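Side-chain contacts in ethylbenzene dehydrogenase alpha-subunit (Aromatoleum aromaticum, PDB 2IVF), which binds a molybdenum atom, an iron/sulfur cluster and two molybdopterin-type guanine nucleotides, as a subunit of an enzyme of the molybdopterin oxidoreductase family: residues E277-A282 / R429-K434; H295-V300 / V425-E430; K410-T413 / A419-G422. One frame throughout, in Å; residues are numbered along the deposited sequence.

In the fold
From the N terminus, the chain runs up strand 277-281, returns to lay down the neighbouring edge strand 294-296, and after an excursion of well over a hundred residues meets both again through helix 425-437. Contact 1 closes the longer loop. Contact 2 starts inside that loop and ends on the same stretch of helix, sharing Arg429 and Glu430 with contact 1; their centres lie about 8 Å apart. These two lay helix 425-437 on the two strands, beside the guanine of MGD. Contact 3, nested inside both loops, closes the turn round helix 414-421, and a backbone bond from Arg299 to Cys421 ties it to the chain leaving strand 294-296.

Contact 1: residues E277-A282 / R429-K434; sequences EVVVIA and RELGRK. With MGD (2-amino-5,6-dimercapto-7-methyl-3,7,8a,9-tetrahydro-8-oxa-1,3,9,10-tetraaza-anthracen-4-one guanosine dinucleotide), chain M.
Val279 and Leu431 come together where strand 277-281 and helix 429-434 run at 128° to each other, with the axes of these short segments 12.2 Å apart at their closest. The two apolar side chains slide past one another in opposite directions and touch through single methyl groups, Val279 CG2 lying 4.0 Å from Leu431 CD2. Leu431 also packs on Leu294 and Val296 of the edge strand and on Phe306 of helix 303-316, which makes it part of a larger apolar layer.

Near the start of the strand the contact turns ionic. Glu277 reaches out with CG anti to its amide nitrogen (chi1 172°), and the extended chain of Lys434 crosses it at about a right angle. Lys434 NZ sits on the syn lone pair of Glu277 OE2 at 2.6 Å, while its bond to Glu277 OE1 is weak. Lys434 NZ is also bonded to Glu430 OE2 at 2.7 Å, one helical turn back, approaching from the anti side and 30° out of the carboxylate plane. The ammonium thus bridges two acids, Glu277 and Glu430, whose OE2 atoms are only 3.9 Å apart, and its charge probably offsets their repulsion. Arg279 of the beta-subunit makes a further salt bridge to Glu430, so the network extends across the subunit interface.

At the far end of the strand the backbone turns to MGD. Ile281 O accepts a 2.8 Å hydrogen bond from N2 of MGD, and Ala282 CB approaches the ribose O2' of MGD to 3.3 Å. The four-stranded parallel sheet, with strand order 3-2-1-4 and this helix on its face, fits a Rossmann-like alpha/beta domain, here with the guanine end of MGD at the carboxyl end of strand 277-281.

Contact 2: residues H295-V300 / V425-E430; sequences HVPVRV and VSLIRE. With MGD (2-amino-5,6-dimercapto-7-methyl-3,7,8a,9-tetrahydro-8-oxa-1,3,9,10-tetraaza-anthracen-4-one guanosine dinucleotide), chain M.
Leu427 points its CD2 methyl at the end of strand 294-296, and that one atom makes all the closest approaches. Its side chain and that of Val296 cross obliquely, Leu427 CD2 lying 4.1 Å from Val296 CG2, the branch that sits beside the valine's own backbone N. The same CD2 methyl of Leu427 rests 3.7 Å from His295 O and touches the ring of Pro297 more loosely at CD. With CG of Leu427 opposite its backbone N (chi1 -167°), the leucine reaches from the helix to the strand. Phe281 of the beta-subunit packs on both Leu427 and Pro297.

His295 sets out away from the helix, and its NE2 is hydrogen-bonded to Ala282 O, just past the end of strand 277-281; one face of the imidazole has Pro297 N 3.9 Å above it, toward the ring's rim. Pro297 is the centre of an inverse gamma turn, closed by a weak bond from Val298 N to Val296 O. Beyond this turn the chain passes along the guanine of MGD. Val298 CG2 lies 3.7 Å from N2 of MGD and nearly as close to N1, while Val300 CG1 is 4.0 Å from O6 of MGD. The helix thus covers the edge strand of the sheet, and the loop leaving that strand's carboxyl end lines the guanine pocket of MGD.

Contact 3: residues K410-T413 / A419-G422; sequences KDYT and AKCG
Tyr412, just before helix 414-421, meets Lys420 in the last turn of that helix, a short two-turn helix whose entry loop folds back beside its own end. The helix has conventional ends: Thr413 is its N-cap, with OG1 making a weak hydrogen bond to Lys416 N, and Gly422 leaves the helical conformation with positive phi (74°).

Apolar contact is carried by the methylene chain of Lys420. It runs at about a right angle to the tyrosine side chain, and Lys420 CD comes obliquely to the ring, 3.8 Å from Tyr412 CE1. Tyr412 is further packed against Leu308 of helix 303-316 and meets the ring of His408 with the planes inclined at about 55°. Lys420 in turn rests on Ala305 and His831, so the pair joins the entry loop to helix 303-316 and to the loop around residue 831.

Polar interactions are made outward from the pair. The hydroxyl of Tyr412 is hydrogen-bonded to His831 N and to Thr830 OG1, which fixes the far end of the ring. The exit of the helix is held at Cys421 by the backbone of Arg299. Lys410 O, in the 3-10 segment before the helix, receives Lys416 NZ.

Charge plays a minor part between the segments: Asp411 OD1 and Lys420 NZ are of opposite sign but remain 7.0 Å apart, too far for a salt bridge. Asp411 O is buried here and has no hydrogen-bonding partner in the model. The bend at the end of the lysine (chi4 -38°) turns NZ away from this oxygen and leaves CE as the nearer atom: Lys420 CE meets Asp411 O at 3.5 Å, whereas Lys420 NZ stays 4.7 Å from Asp411 O.

Contact 1: residues E277-A282 / R429-K434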
loop_
_atom_site.group_PDB
_atom_site.type_symbol
_atom_site.label_atom_id
_atom_site.label_comp_id
_atom_site.label_asym_id
_atom_site.label_seq_id
_atom_site.Cartn_x
_atom_site.Cartn_y
_atom_site.Cartn_z
ATOM N N GLU A 277 -18.072 4.763 -17.546
ATOM C CA GLU A 277 -17.455 3.569 -18.061
ATOM C C GLU A 277 -15.991 3.592 -17.702
ATOM O O GLU A 277 -15.288 4.541 -18.016
ATOM C CB GLU A 277 -17.638 3.539 -19.562
ATOM C CG GLU A 277 -16.913 2.463 -20.304
ATOM C CD GLU A 277 -17.669 2.128 -21.632
ATOM O OE1 GLU A 277 -18.527 2.939 -22.076
ATOM O OE2 GLU A 277 -17.468 1.022 -22.161
ATOM N N VAL A 278 -15.526 2.557 -17.024
ATOM C CA VAL A 278 -14.153 2.558 -16.498
ATOM C C VAL A 278 -13.311 1.592 -17.279
ATOM O O VAL A 278 -13.618 0.395 -17.384
ATOM C CB VAL A 278 -14.126 2.226 -14.996
ATOM C CG1 VAL A 278 -12.680 2.059 -14.497
ATOM C CG2 VAL A 278 -14.964 3.313 -14.178
ATOM N N VAL A 279 -12.228 2.137 -17.800
ATOM C CA VAL A 279 -11.298 1.425 -18.615
ATOM C C VAL A 279 -9.911 1.438 -17.960
ATOM O O VAL A 279 -9.406 2.497 -17.576
ATOM C CB VAL A 279 -11.168 2.023 -19.987
ATOM C CG1 VAL A 279 -10.205 1.153 -20.821
ATOM C CG2 VAL A 279 -12.606 2.206 -20.600
ATOM N N VAL A 280 -9.303 0.262 -17.840
ATOM C CA VAL A 280 -7.923 0.156 -17.343
ATOM C C VAL A 280 -7.100 -0.258 -18.514
ATOM O O VAL A 280 -7.361 -1.311 -19.096
ATOM C CB VAL A 280 -7.773 -0.847 -16.157
ATOM C CG1 VAL A 280 -6.324 -1.142 -15.839
ATOM C CG2 VAL A 280 -8.504 -0.317 -14.881
ATOM N N ILE A 281 -6.160 0.608 -18.897
ATOM C CA ILE A 281 -5.196 0.295 -19.944
ATOM C C ILE A 281 -3.923 -0.135 -19.212
ATOM O O ILE A 281 -3.256 0.674 -18.542
ATOM C CB ILE A 281 -4.899 1.492 -20.867
ATOM C CG1 ILE A 281 -6.176 2.075 -21.431
ATOM C CG2 ILE A 281 -3.937 1.046 -21.994
ATOM C CD1 ILE A 281 -5.954 3.360 -22.234
ATOM N N ALA A 282 -3.620 -1.430 -19.301
ATOM C CA ALA A 282 -2.504 -2.021 -18.595
ATOM C C ALA A 282 -2.107 -3.280 -19.357
ATOM O O ALA A 282 -2.983 -3.998 -19.873
ATOM C CB ALA A 282 -2.880 -2.387 -17.146
ATOM N N ARG A 429 -12.004 0.106 -31.975
ATOM C CA ARG A 429 -13.103 0.804 -32.647
ATOM C C ARG A 429 -14.158 1.260 -31.645
ATOM O O ARG A 429 -14.616 2.407 -31.714
ATOM C CB ARG A 429 -13.714 -0.053 -33.749
ATOM C CG ARG A 429 -14.395 0.782 -34.838
ATOM C CD ARG A 429 -14.588 0.038 -36.119
ATOM N NE ARG A 429 -13.455 0.063 -37.034
ATOM C CZ ARG A 429 -12.951 -1.016 -37.640
ATOM N NH1 ARG A 429 -13.423 -2.250 -37.409
ATOM N NH2 ARG A 429 -11.938 -0.861 -38.480
ATOM N N GLU A 430 -14.527 0.390 -30.697
ATOM C CA GLU A 430 -15.484 0.778 -29.661
ATOM C C GLU A 430 -15.047 1.991 -28.841
ATOM O O GLU A 430 -15.828 2.914 -28.619
ATOM C CB GLU A 430 -15.738 -0.361 -28.685
ATOM C CG GLU A 430 -16.789 -0.027 -27.628
ATOM C CD GLU A 430 -17.042 -1.214 -26.694
ATOM O OE1 GLU A 430 -16.999 -2.357 -27.198
ATOM O OE2 GLU A 430 -17.248 -0.961 -25.499
ATOM N N LEU A 431 -13.808 1.965 -28.368
ATOM C CA LEU A 431 -13.291 3.051 -27.585
ATOM C C LEU A 431 -13.013 4.322 -28.394
ATOM O O LEU A 431 -13.145 5.434 -27.851
ATOM C CB LEU A 431 -12.073 2.614 -26.770
ATOM C CG LEU A 431 -12.421 1.631 -25.636
ATOM C CD1 LEU A 431 -11.162 0.977 -24.951
ATOM C CD2 LEU A 431 -13.356 2.288 -24.562
ATOM N N GLY A 432 -12.632 4.176 -29.661
ATOM C CA GLY A 432 -12.544 5.324 -30.576
ATOM C C GLY A 432 -13.837 6.097 -30.604
ATOM O O GLY A 432 -13.867 7.332 -30.464
ATOM N N ARG A 433 -14.928 5.357 -30.773
ATOM C CA ARG A 433 -16.229 5.945 -30.910
ATOM C C ARG A 433 -16.693 6.542 -29.591
ATOM O O ARG A 433 -17.323 7.613 -29.578
ATOM C CB ARG A 433 -17.235 4.910 -31.451
ATOM C CG ARG A 433 -16.878 4.473 -32.859
ATOM C CD ARG A 433 -17.678 3.291 -33.307
ATOM N NE ARG A 433 -17.514 3.053 -34.738
ATOM C CZ ARG A 433 -18.092 2.051 -35.390
ATOM N NH1 ARG A 433 -18.830 1.149 -34.732
ATOM N NH2 ARG A 433 -17.882 1.925 -36.695
ATOM N N LYS A 434 -16.368 5.884 -28.482
ATOM C CA LYS A 434 -16.806 6.350 -27.192
ATOM C C LYS A 434 -16.089 7.592 -26.749
ATOM O O LYS A 434 -16.706 8.476 -26.190
ATOM C CB LYS A 434 -16.657 5.272 -26.131
ATOM C CG LYS A 434 -17.694 4.196 -26.304
ATOM C CD LYS A 434 -17.618 3.089 -25.305
ATOM C CE LYS A 434 -18.875 2.196 -25.370
ATOM N NZ LYS A 434 -18.734 1.038 -24.468
HETATM P PB MGD M . 2.570 2.818 -11.043
HETATM O O1B MGD M . 2.443 2.206 -9.692
HETATM O O2B MGD M . 3.935 2.788 -11.630
HETATM O O3B MGD M . 2.058 4.303 -11.177
HETATM O O3A MGD M . 1.581 5.224 -8.851
HETATM P PA MGD M . 0.964 5.145 -10.320
HETATM O O1A MGD M . -0.321 4.453 -10.173
HETATM O O2A MGD M . 0.972 6.459 -10.935
HETATM O "O5'" MGD M . 1.578 2.076 -12.070
HETATM C "C5'" MGD M . 1.627 0.646 -12.180
HETATM C "C4'" MGD M . 0.851 0.190 -13.412
HETATM O "O4'" MGD M . 1.531 0.596 -14.592
HETATM C "C3'" MGD M . 1.027 -1.310 -13.396
HETATM O "O3'" MGD M . -0.093 -1.852 -12.706
HETATM C "C2'" MGD M . 1.023 -1.669 -14.887
HETATM O "O2'" MGD M . -0.155 -2.434 -15.201
HETATM C "C1'" MGD M . 1.015 -0.300 -15.588
HETATM N N9 MGD M . 1.941 -0.341 -16.745
HETATM C C8 MGD M . 3.238 -0.682 -16.764
HETATM N N7 MGD M . 3.745 -0.549 -17.995
HETATM C C5 MGD M . 2.728 -0.092 -18.771
HETATM C C6 MGD M . 2.561 0.223 -20.112
HETATM O O6 MGD M . 3.436 0.120 -20.980
HETATM N N1 MGD M . 1.303 0.682 -20.514
HETATM C C2 MGD M . 0.193 0.818 -19.667
HETATM N N2 MGD M . -1.012 1.263 -20.165
HETATM N N3 MGD M . 0.384 0.531 -18.372
HETATM C C4 MGD M . 1.596 0.067 -17.941
HETATM C C10 MGD M . 2.814 5.799 -8.617
HETATM C C11 MGD M . 2.684 6.747 -7.451
HETATM O O11 MGD M . 2.223 6.032 -6.379
HETATM C C12 MGD M . 3.962 7.529 -7.112
HETATM S S12 MGD M . 5.090 8.049 -8.356
HETATM C C13 MGD M . 4.235 7.841 -5.804
HETATM S S13 MGD M . 5.661 8.745 -5.428
HETATM C C14 MGD M . 3.331 7.388 -4.709
HETATM N N15 MGD M . 3.960 6.175 -4.113
HETATM C C16 MGD M . 3.184 5.168 -3.510
HETATM C C17 MGD M . 3.729 4.112 -2.825
HETATM O O17 MGD M . 4.971 3.973 -2.718
HETATM N N18 MGD M . 2.849 3.162 -2.268
HETATM C C19 MGD M . 1.496 3.261 -2.362
HETATM N N19 MGD M . 0.749 2.292 -1.796
HETATM N N20 MGD M . 1.003 4.287 -3.071
HETATM C C21 MGD M . 1.797 5.230 -3.601
HETATM N N22 MGD M . 1.253 6.290 -4.319
HETATM C C23 MGD M . 1.971 6.986 -5.346
#

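Contact 2: residues H295-V300 / V425-E430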
loop_
_atom_site.group_PDB
_atom_site.type_symbol
_atom_site.label_atom_id
_atom_site.label_comp_id
_atom_site.label_asym_id
_atom_site.label_seq_id
_atom_site.Cartn_x
_atom_site.Cartn_y
_atom_site.Cartn_z
ATOM N N HIS A 295 -10.733 -3.948 -19.637
ATOM C CA HIS A 295 -9.288 -3.976 -19.659
ATOM C C HIS A 295 -8.801 -3.887 -21.085
ATOM O O HIS A 295 -9.164 -4.724 -21.963
ATOM C CB HIS A 295 -8.821 -5.298 -19.033
ATOM C CG HIS A 295 -7.361 -5.488 -19.082
ATOM N ND1 HIS A 295 -6.803 -6.722 -19.307
ATOM C CD2 HIS A 295 -6.327 -4.602 -19.022
ATOM C CE1 HIS A 295 -5.484 -6.602 -19.314
ATOM N NE2 HIS A 295 -5.172 -5.331 -19.113
ATOM N N VAL A 296 -7.909 -2.929 -21.319
ATOM C CA VAL A 296 -7.269 -2.784 -22.608
ATOM C C VAL A 296 -5.851 -3.343 -22.434
ATOM O O VAL A 296 -5.019 -2.714 -21.792
ATOM C CB VAL A 296 -7.274 -1.302 -23.068
ATOM C CG1 VAL A 296 -6.423 -1.116 -24.337
ATOM C CG2 VAL A 296 -8.740 -0.739 -23.250
ATOM N N PRO A 297 -5.596 -4.570 -22.958
ATOM C CA PRO A 297 -4.402 -5.321 -22.636
ATOM C C PRO A 297 -3.251 -4.963 -23.544
ATOM O O PRO A 297 -2.731 -5.774 -24.337
ATOM C CB PRO A 297 -4.854 -6.766 -22.800
ATOM C CG PRO A 297 -5.846 -6.707 -23.876
ATOM C CD PRO A 297 -6.516 -5.360 -23.807
ATOM N N VAL A 298 -2.825 -3.736 -23.435
ATOM C CA VAL A 298 -1.670 -3.315 -24.295
ATOM C C VAL A 298 -0.416 -4.131 -24.090
ATOM O O VAL A 298 -0.078 -4.493 -22.972
ATOM C CB VAL A 298 -1.346 -1.827 -24.091
ATOM C CG1 VAL A 298 -2.509 -0.951 -24.689
ATOM C CG2 VAL A 298 -1.049 -1.506 -22.609
ATOM N N ARG A 299 0.310 -4.404 -25.174
ATOM C CA ARG A 299 1.672 -4.870 -25.026
ATOM C C ARG A 299 2.453 -3.788 -24.265
ATOM O O ARG A 299 2.248 -2.607 -24.516
ATOM C CB ARG A 299 2.312 -5.122 -26.375
ATOM C CG ARG A 299 1.748 -6.331 -27.062
ATOM C CD ARG A 299 2.427 -6.596 -28.419
ATOM N NE ARG A 299 1.478 -7.407 -29.173
ATOM C CZ ARG A 299 1.367 -7.461 -30.494
ATOM N NH1 ARG A 299 2.226 -6.797 -31.275
ATOM N NH2 ARG A 299 0.397 -8.224 -31.029
ATOM N N VAL A 300 3.338 -4.199 -23.357
ATOM C CA VAL A 300 4.152 -3.237 -22.589
ATOM C C VAL A 300 4.742 -2.225 -23.561
ATOM O O VAL A 300 5.339 -2.616 -24.522
ATOM C CB VAL A 300 5.283 -3.925 -21.833
ATOM C CG1 VAL A 300 6.112 -2.895 -21.136
ATOM C CG2 VAL A 300 4.706 -4.980 -20.847
ATOM N N VAL A 425 -9.151 -5.290 -32.422
ATOM C CA VAL A 425 -9.812 -4.295 -33.282
ATOM C C VAL A 425 -11.167 -3.791 -32.754
ATOM O O VAL A 425 -11.463 -2.571 -32.782
ATOM C CB VAL A 425 -10.005 -4.870 -34.691
ATOM C CG1 VAL A 425 -10.858 -3.950 -35.553
ATOM C CG2 VAL A 425 -8.616 -5.119 -35.341
ATOM N N SER A 426 -11.972 -4.716 -32.251
ATOM C CA SER A 426 -13.314 -4.397 -31.768
ATOM C C SER A 426 -13.241 -3.354 -30.668
ATOM O O SER A 426 -14.053 -2.438 -30.593
ATOM C CB SER A 426 -14.027 -5.669 -31.289
ATOM O OG SER A 426 -13.285 -6.381 -30.281
ATOM N N LEU A 427 -12.252 -3.503 -29.810
ATOM C CA LEU A 427 -12.092 -2.631 -28.660
ATOM C C LEU A 427 -11.487 -1.269 -29.041
ATOM O O LEU A 427 -11.831 -0.235 -28.482
ATOM C CB LEU A 427 -11.226 -3.370 -27.624
ATOM C CG LEU A 427 -11.134 -2.844 -26.214
ATOM C CD1 LEU A 427 -12.547 -2.393 -25.664
ATOM C CD2 LEU A 427 -10.456 -3.868 -25.295
ATOM N N ILE A 428 -10.545 -1.279 -29.966
ATOM C CA ILE A 428 -10.026 -0.045 -30.543
ATOM C C ILE A 428 -11.182 0.771 -31.169
ATOM O O ILE A 428 -11.354 1.977 -30.883
ATOM C CB ILE A 428 -8.965 -0.344 -31.590
ATOM C CG1 ILE A 428 -7.730 -0.983 -30.910
ATOM C CG2 ILE A 428 -8.638 0.963 -32.388
ATOM C CD1 ILE A 428 -6.501 -1.330 -31.888
ATOM N N ARG A 429 -12.004 0.106 -31.975
ATOM C CA ARG A 429 -13.103 0.804 -32.647
ATOM C C ARG A 429 -14.158 1.260 -31.645
ATOM O O ARG A 429 -14.616 2.407 -31.714
ATOM C CB ARG A 429 -13.714 -0.053 -33.749
ATOM C CG ARG A 429 -14.395 0.782 -34.838
ATOM C CD ARG A 429 -14.588 0.038 -36.119
ATOM N NE ARG A 429 -13.455 0.063 -37.034
ATOM C CZ ARG A 429 -12.951 -1.016 -37.640
ATOM N NH1 ARG A 429 -13.423 -2.250 -37.409
ATOM N NH2 ARG A 429 -11.938 -0.861 -38.480
ATOM N N GLU A 430 -14.527 0.390 -30.697
ATOM C CA GLU A 430 -15.484 0.778 -29.661
ATOM C C GLU A 430 -15.047 1.991 -28.841
ATOM O O GLU A 430 -15.828 2.914 -28.619
ATOM C CB GLU A 430 -15.738 -0.361 -28.685
ATOM C CG GLU A 430 -16.789 -0.027 -27.628
ATOM C CD GLU A 430 -17.042 -1.214 -26.694
ATOM O OE1 GLU A 430 -16.999 -2.357 -27.198
ATOM O OE2 GLU A 430 -17.248 -0.961 -25.499
HETATM P PB MGD M . 2.570 2.818 -11.043
HETATM O O1B MGD M . 2.443 2.206 -9.692
HETATM O O2B MGD M . 3.935 2.788 -11.630
HETATM O O3B MGD M . 2.058 4.303 -11.177
HETATM O O3A MGD M . 1.581 5.224 -8.851
HETATM P PA MGD M . 0.964 5.145 -10.320
HETATM O O1A MGD M . -0.321 4.453 -10.173
HETATM O O2A MGD M . 0.972 6.459 -10.935
HETATM O "O5'" MGD M . 1.578 2.076 -12.070
HETATM C "C5'" MGD M . 1.627 0.646 -12.180
HETATM C "C4'" MGD M . 0.851 0.190 -13.412
HETATM O "O4'" MGD M . 1.531 0.596 -14.592
HETATM C "C3'" MGD M . 1.027 -1.310 -13.396
HETATM O "O3'" MGD M . -0.093 -1.852 -12.706
HETATM C "C2'" MGD M . 1.023 -1.669 -14.887
HETATM O "O2'" MGD M . -0.155 -2.434 -15.201
HETATM C "C1'" MGD M . 1.015 -0.300 -15.588
HETATM N N9 MGD M . 1.941 -0.341 -16.745
HETATM C C8 MGD M . 3.238 -0.682 -16.764
HETATM N N7 MGD M . 3.745 -0.549 -17.995
HETATM C C5 MGD M . 2.728 -0.092 -18.771
HETATM C C6 MGD M . 2.561 0.223 -20.112
HETATM O O6 MGD M . 3.436 0.120 -20.980
HETATM N N1 MGD M . 1.303 0.682 -20.514
HETATM C C2 MGD M . 0.193 0.818 -19.667
HETATM N N2 MGD M . -1.012 1.263 -20.165
HETATM N N3 MGD M . 0.384 0.531 -18.372
HETATM C C4 MGD M . 1.596 0.067 -17.941
HETATM C C10 MGD M . 2.814 5.799 -8.617
HETATM C C11 MGD M . 2.684 6.747 -7.451
HETATM O O11 MGD M . 2.223 6.032 -6.379
HETATM C C12 MGD M . 3.962 7.529 -7.112
HETATM S S12 MGD M . 5.090 8.049 -8.356
HETATM C C13 MGD M . 4.235 7.841 -5.804
HETATM S S13 MGD M . 5.661 8.745 -5.428
HETATM C C14 MGD M . 3.331 7.388 -4.709
HETATM N N15 MGD M . 3.960 6.175 -4.113
HETATM C C16 MGD M . 3.184 5.168 -3.510
HETATM C C17 MGD M . 3.729 4.112 -2.825
HETATM O O17 MGD M . 4.971 3.973 -2.718
HETATM N N18 MGD M . 2.849 3.162 -2.268
HETATM C C19 MGD M . 1.496 3.261 -2.362
HETATM N N19 MGD M . 0.749 2.292 -1.796
HETATM N N20 MGD M . 1.003 4.287 -3.071
HETATM C C21 MGD M . 1.797 5.230 -3.601
HETATM N N22 MGD M . 1.253 6.290 -4.319
HETATM C C23 MGD M . 1.971 6.986 -5.346
#

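Contact 3: residues K410-T413 / A419-G422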
loop_
_atom_site.group_PDB
_atom_site.type_symbol
_atom_site.label_atom_id
_atom_site.label_comp_id
_atom_site.label_asym_id
_atom_site.label_seq_id
_atom_site.Cartn_x
_atom_site.Cartn_y
_atom_site.Cartn_z
ATOM N N LYS A 410 -2.661 6.344 -41.457
ATOM C CA LYS A 410 -2.877 5.167 -42.315
ATOM C C LYS A 410 -2.146 3.897 -41.812
ATOM O O LYS A 410 -2.511 2.776 -42.158
ATOM C CB LYS A 410 -2.522 5.474 -43.761
ATOM C CG LYS A 410 -3.524 6.464 -44.352
ATOM C CD LYS A 410 -3.305 6.751 -45.813
ATOM C CE LYS A 410 -4.361 7.731 -46.319
ATOM N NZ LYS A 410 -4.064 8.147 -47.729
ATOM N N ASP A 411 -1.121 4.091 -41.001
ATOM C CA ASP A 411 -0.368 3.005 -40.405
ATOM C C ASP A 411 -0.996 2.573 -39.072
ATOM O O ASP A 411 -0.503 1.637 -38.455
ATOM C CB ASP A 411 1.117 3.432 -40.253
ATOM C CG ASP A 411 1.832 3.581 -41.614
ATOM O OD1 ASP A 411 1.393 2.940 -42.609
ATOM O OD2 ASP A 411 2.808 4.362 -41.709
ATOM N N TYR A 412 -2.088 3.230 -38.653
ATOM C CA TYR A 412 -2.724 3.014 -37.364
ATOM C C TYR A 412 -4.228 2.831 -37.546
ATOM O O TYR A 412 -5.017 3.219 -36.710
ATOM C CB TYR A 412 -2.412 4.170 -36.380
ATOM C CG TYR A 412 -0.949 4.275 -36.086
ATOM C CD1 TYR A 412 -0.373 3.501 -35.077
ATOM C CD2 TYR A 412 -0.113 5.103 -36.844
ATOM C CE1 TYR A 412 0.993 3.532 -34.845
ATOM C CE2 TYR A 412 1.260 5.173 -36.585
ATOM C CZ TYR A 412 1.792 4.380 -35.584
ATOM O OH TYR A 412 3.145 4.392 -35.341
ATOM N N THR A 413 -4.630 2.230 -38.653
ATOM C CA THR A 413 -5.998 1.764 -38.754
ATOM C C THR A 413 -6.163 0.766 -37.597
ATOM O O THR A 413 -5.186 0.255 -37.054
ATOM C CB THR A 413 -6.251 1.078 -40.106
ATOM O OG1 THR A 413 -5.412 -0.093 -40.195
ATOM C CG2 THR A 413 -5.942 2.063 -41.277
ATOM N N ALA A 419 -2.326 -4.893 -34.419
ATOM C CA ALA A 419 -1.114 -5.698 -34.633
ATOM C C ALA A 419 0.006 -5.153 -33.783
ATOM O O ALA A 419 0.823 -5.916 -33.286
ATOM C CB ALA A 419 -0.715 -5.719 -36.093
ATOM N N LYS A 420 0.020 -3.842 -33.584
ATOM C CA LYS A 420 1.098 -3.203 -32.882
ATOM C C LYS A 420 0.943 -3.242 -31.369
ATOM O O LYS A 420 1.931 -3.345 -30.667
ATOM C CB LYS A 420 1.246 -1.768 -33.360
ATOM C CG LYS A 420 1.684 -1.639 -34.805
ATOM C CD LYS A 420 1.651 -0.204 -35.281
ATOM C CE LYS A 420 2.005 -0.082 -36.738
ATOM N NZ LYS A 420 3.095 -1.021 -37.146
ATOM N N CYS A 421 -0.277 -3.152 -30.836
ATOM C CA CYS A 421 -0.432 -3.104 -29.393
ATOM C C CYS A 421 -1.150 -4.297 -28.759
ATOM O O CYS A 421 -1.282 -4.365 -27.525
ATOM C CB CYS A 421 -1.168 -1.839 -28.968
ATOM S SG CYS A 421 -2.929 -1.750 -29.491
ATOM N N GLY A 422 -1.605 -5.222 -29.590
ATOM C CA GLY A 422 -2.267 -6.416 -29.102
ATOM C C GLY A 422 -3.675 -6.220 -28.576
ATOM O O GLY A 422 -4.275 -7.148 -28.054
#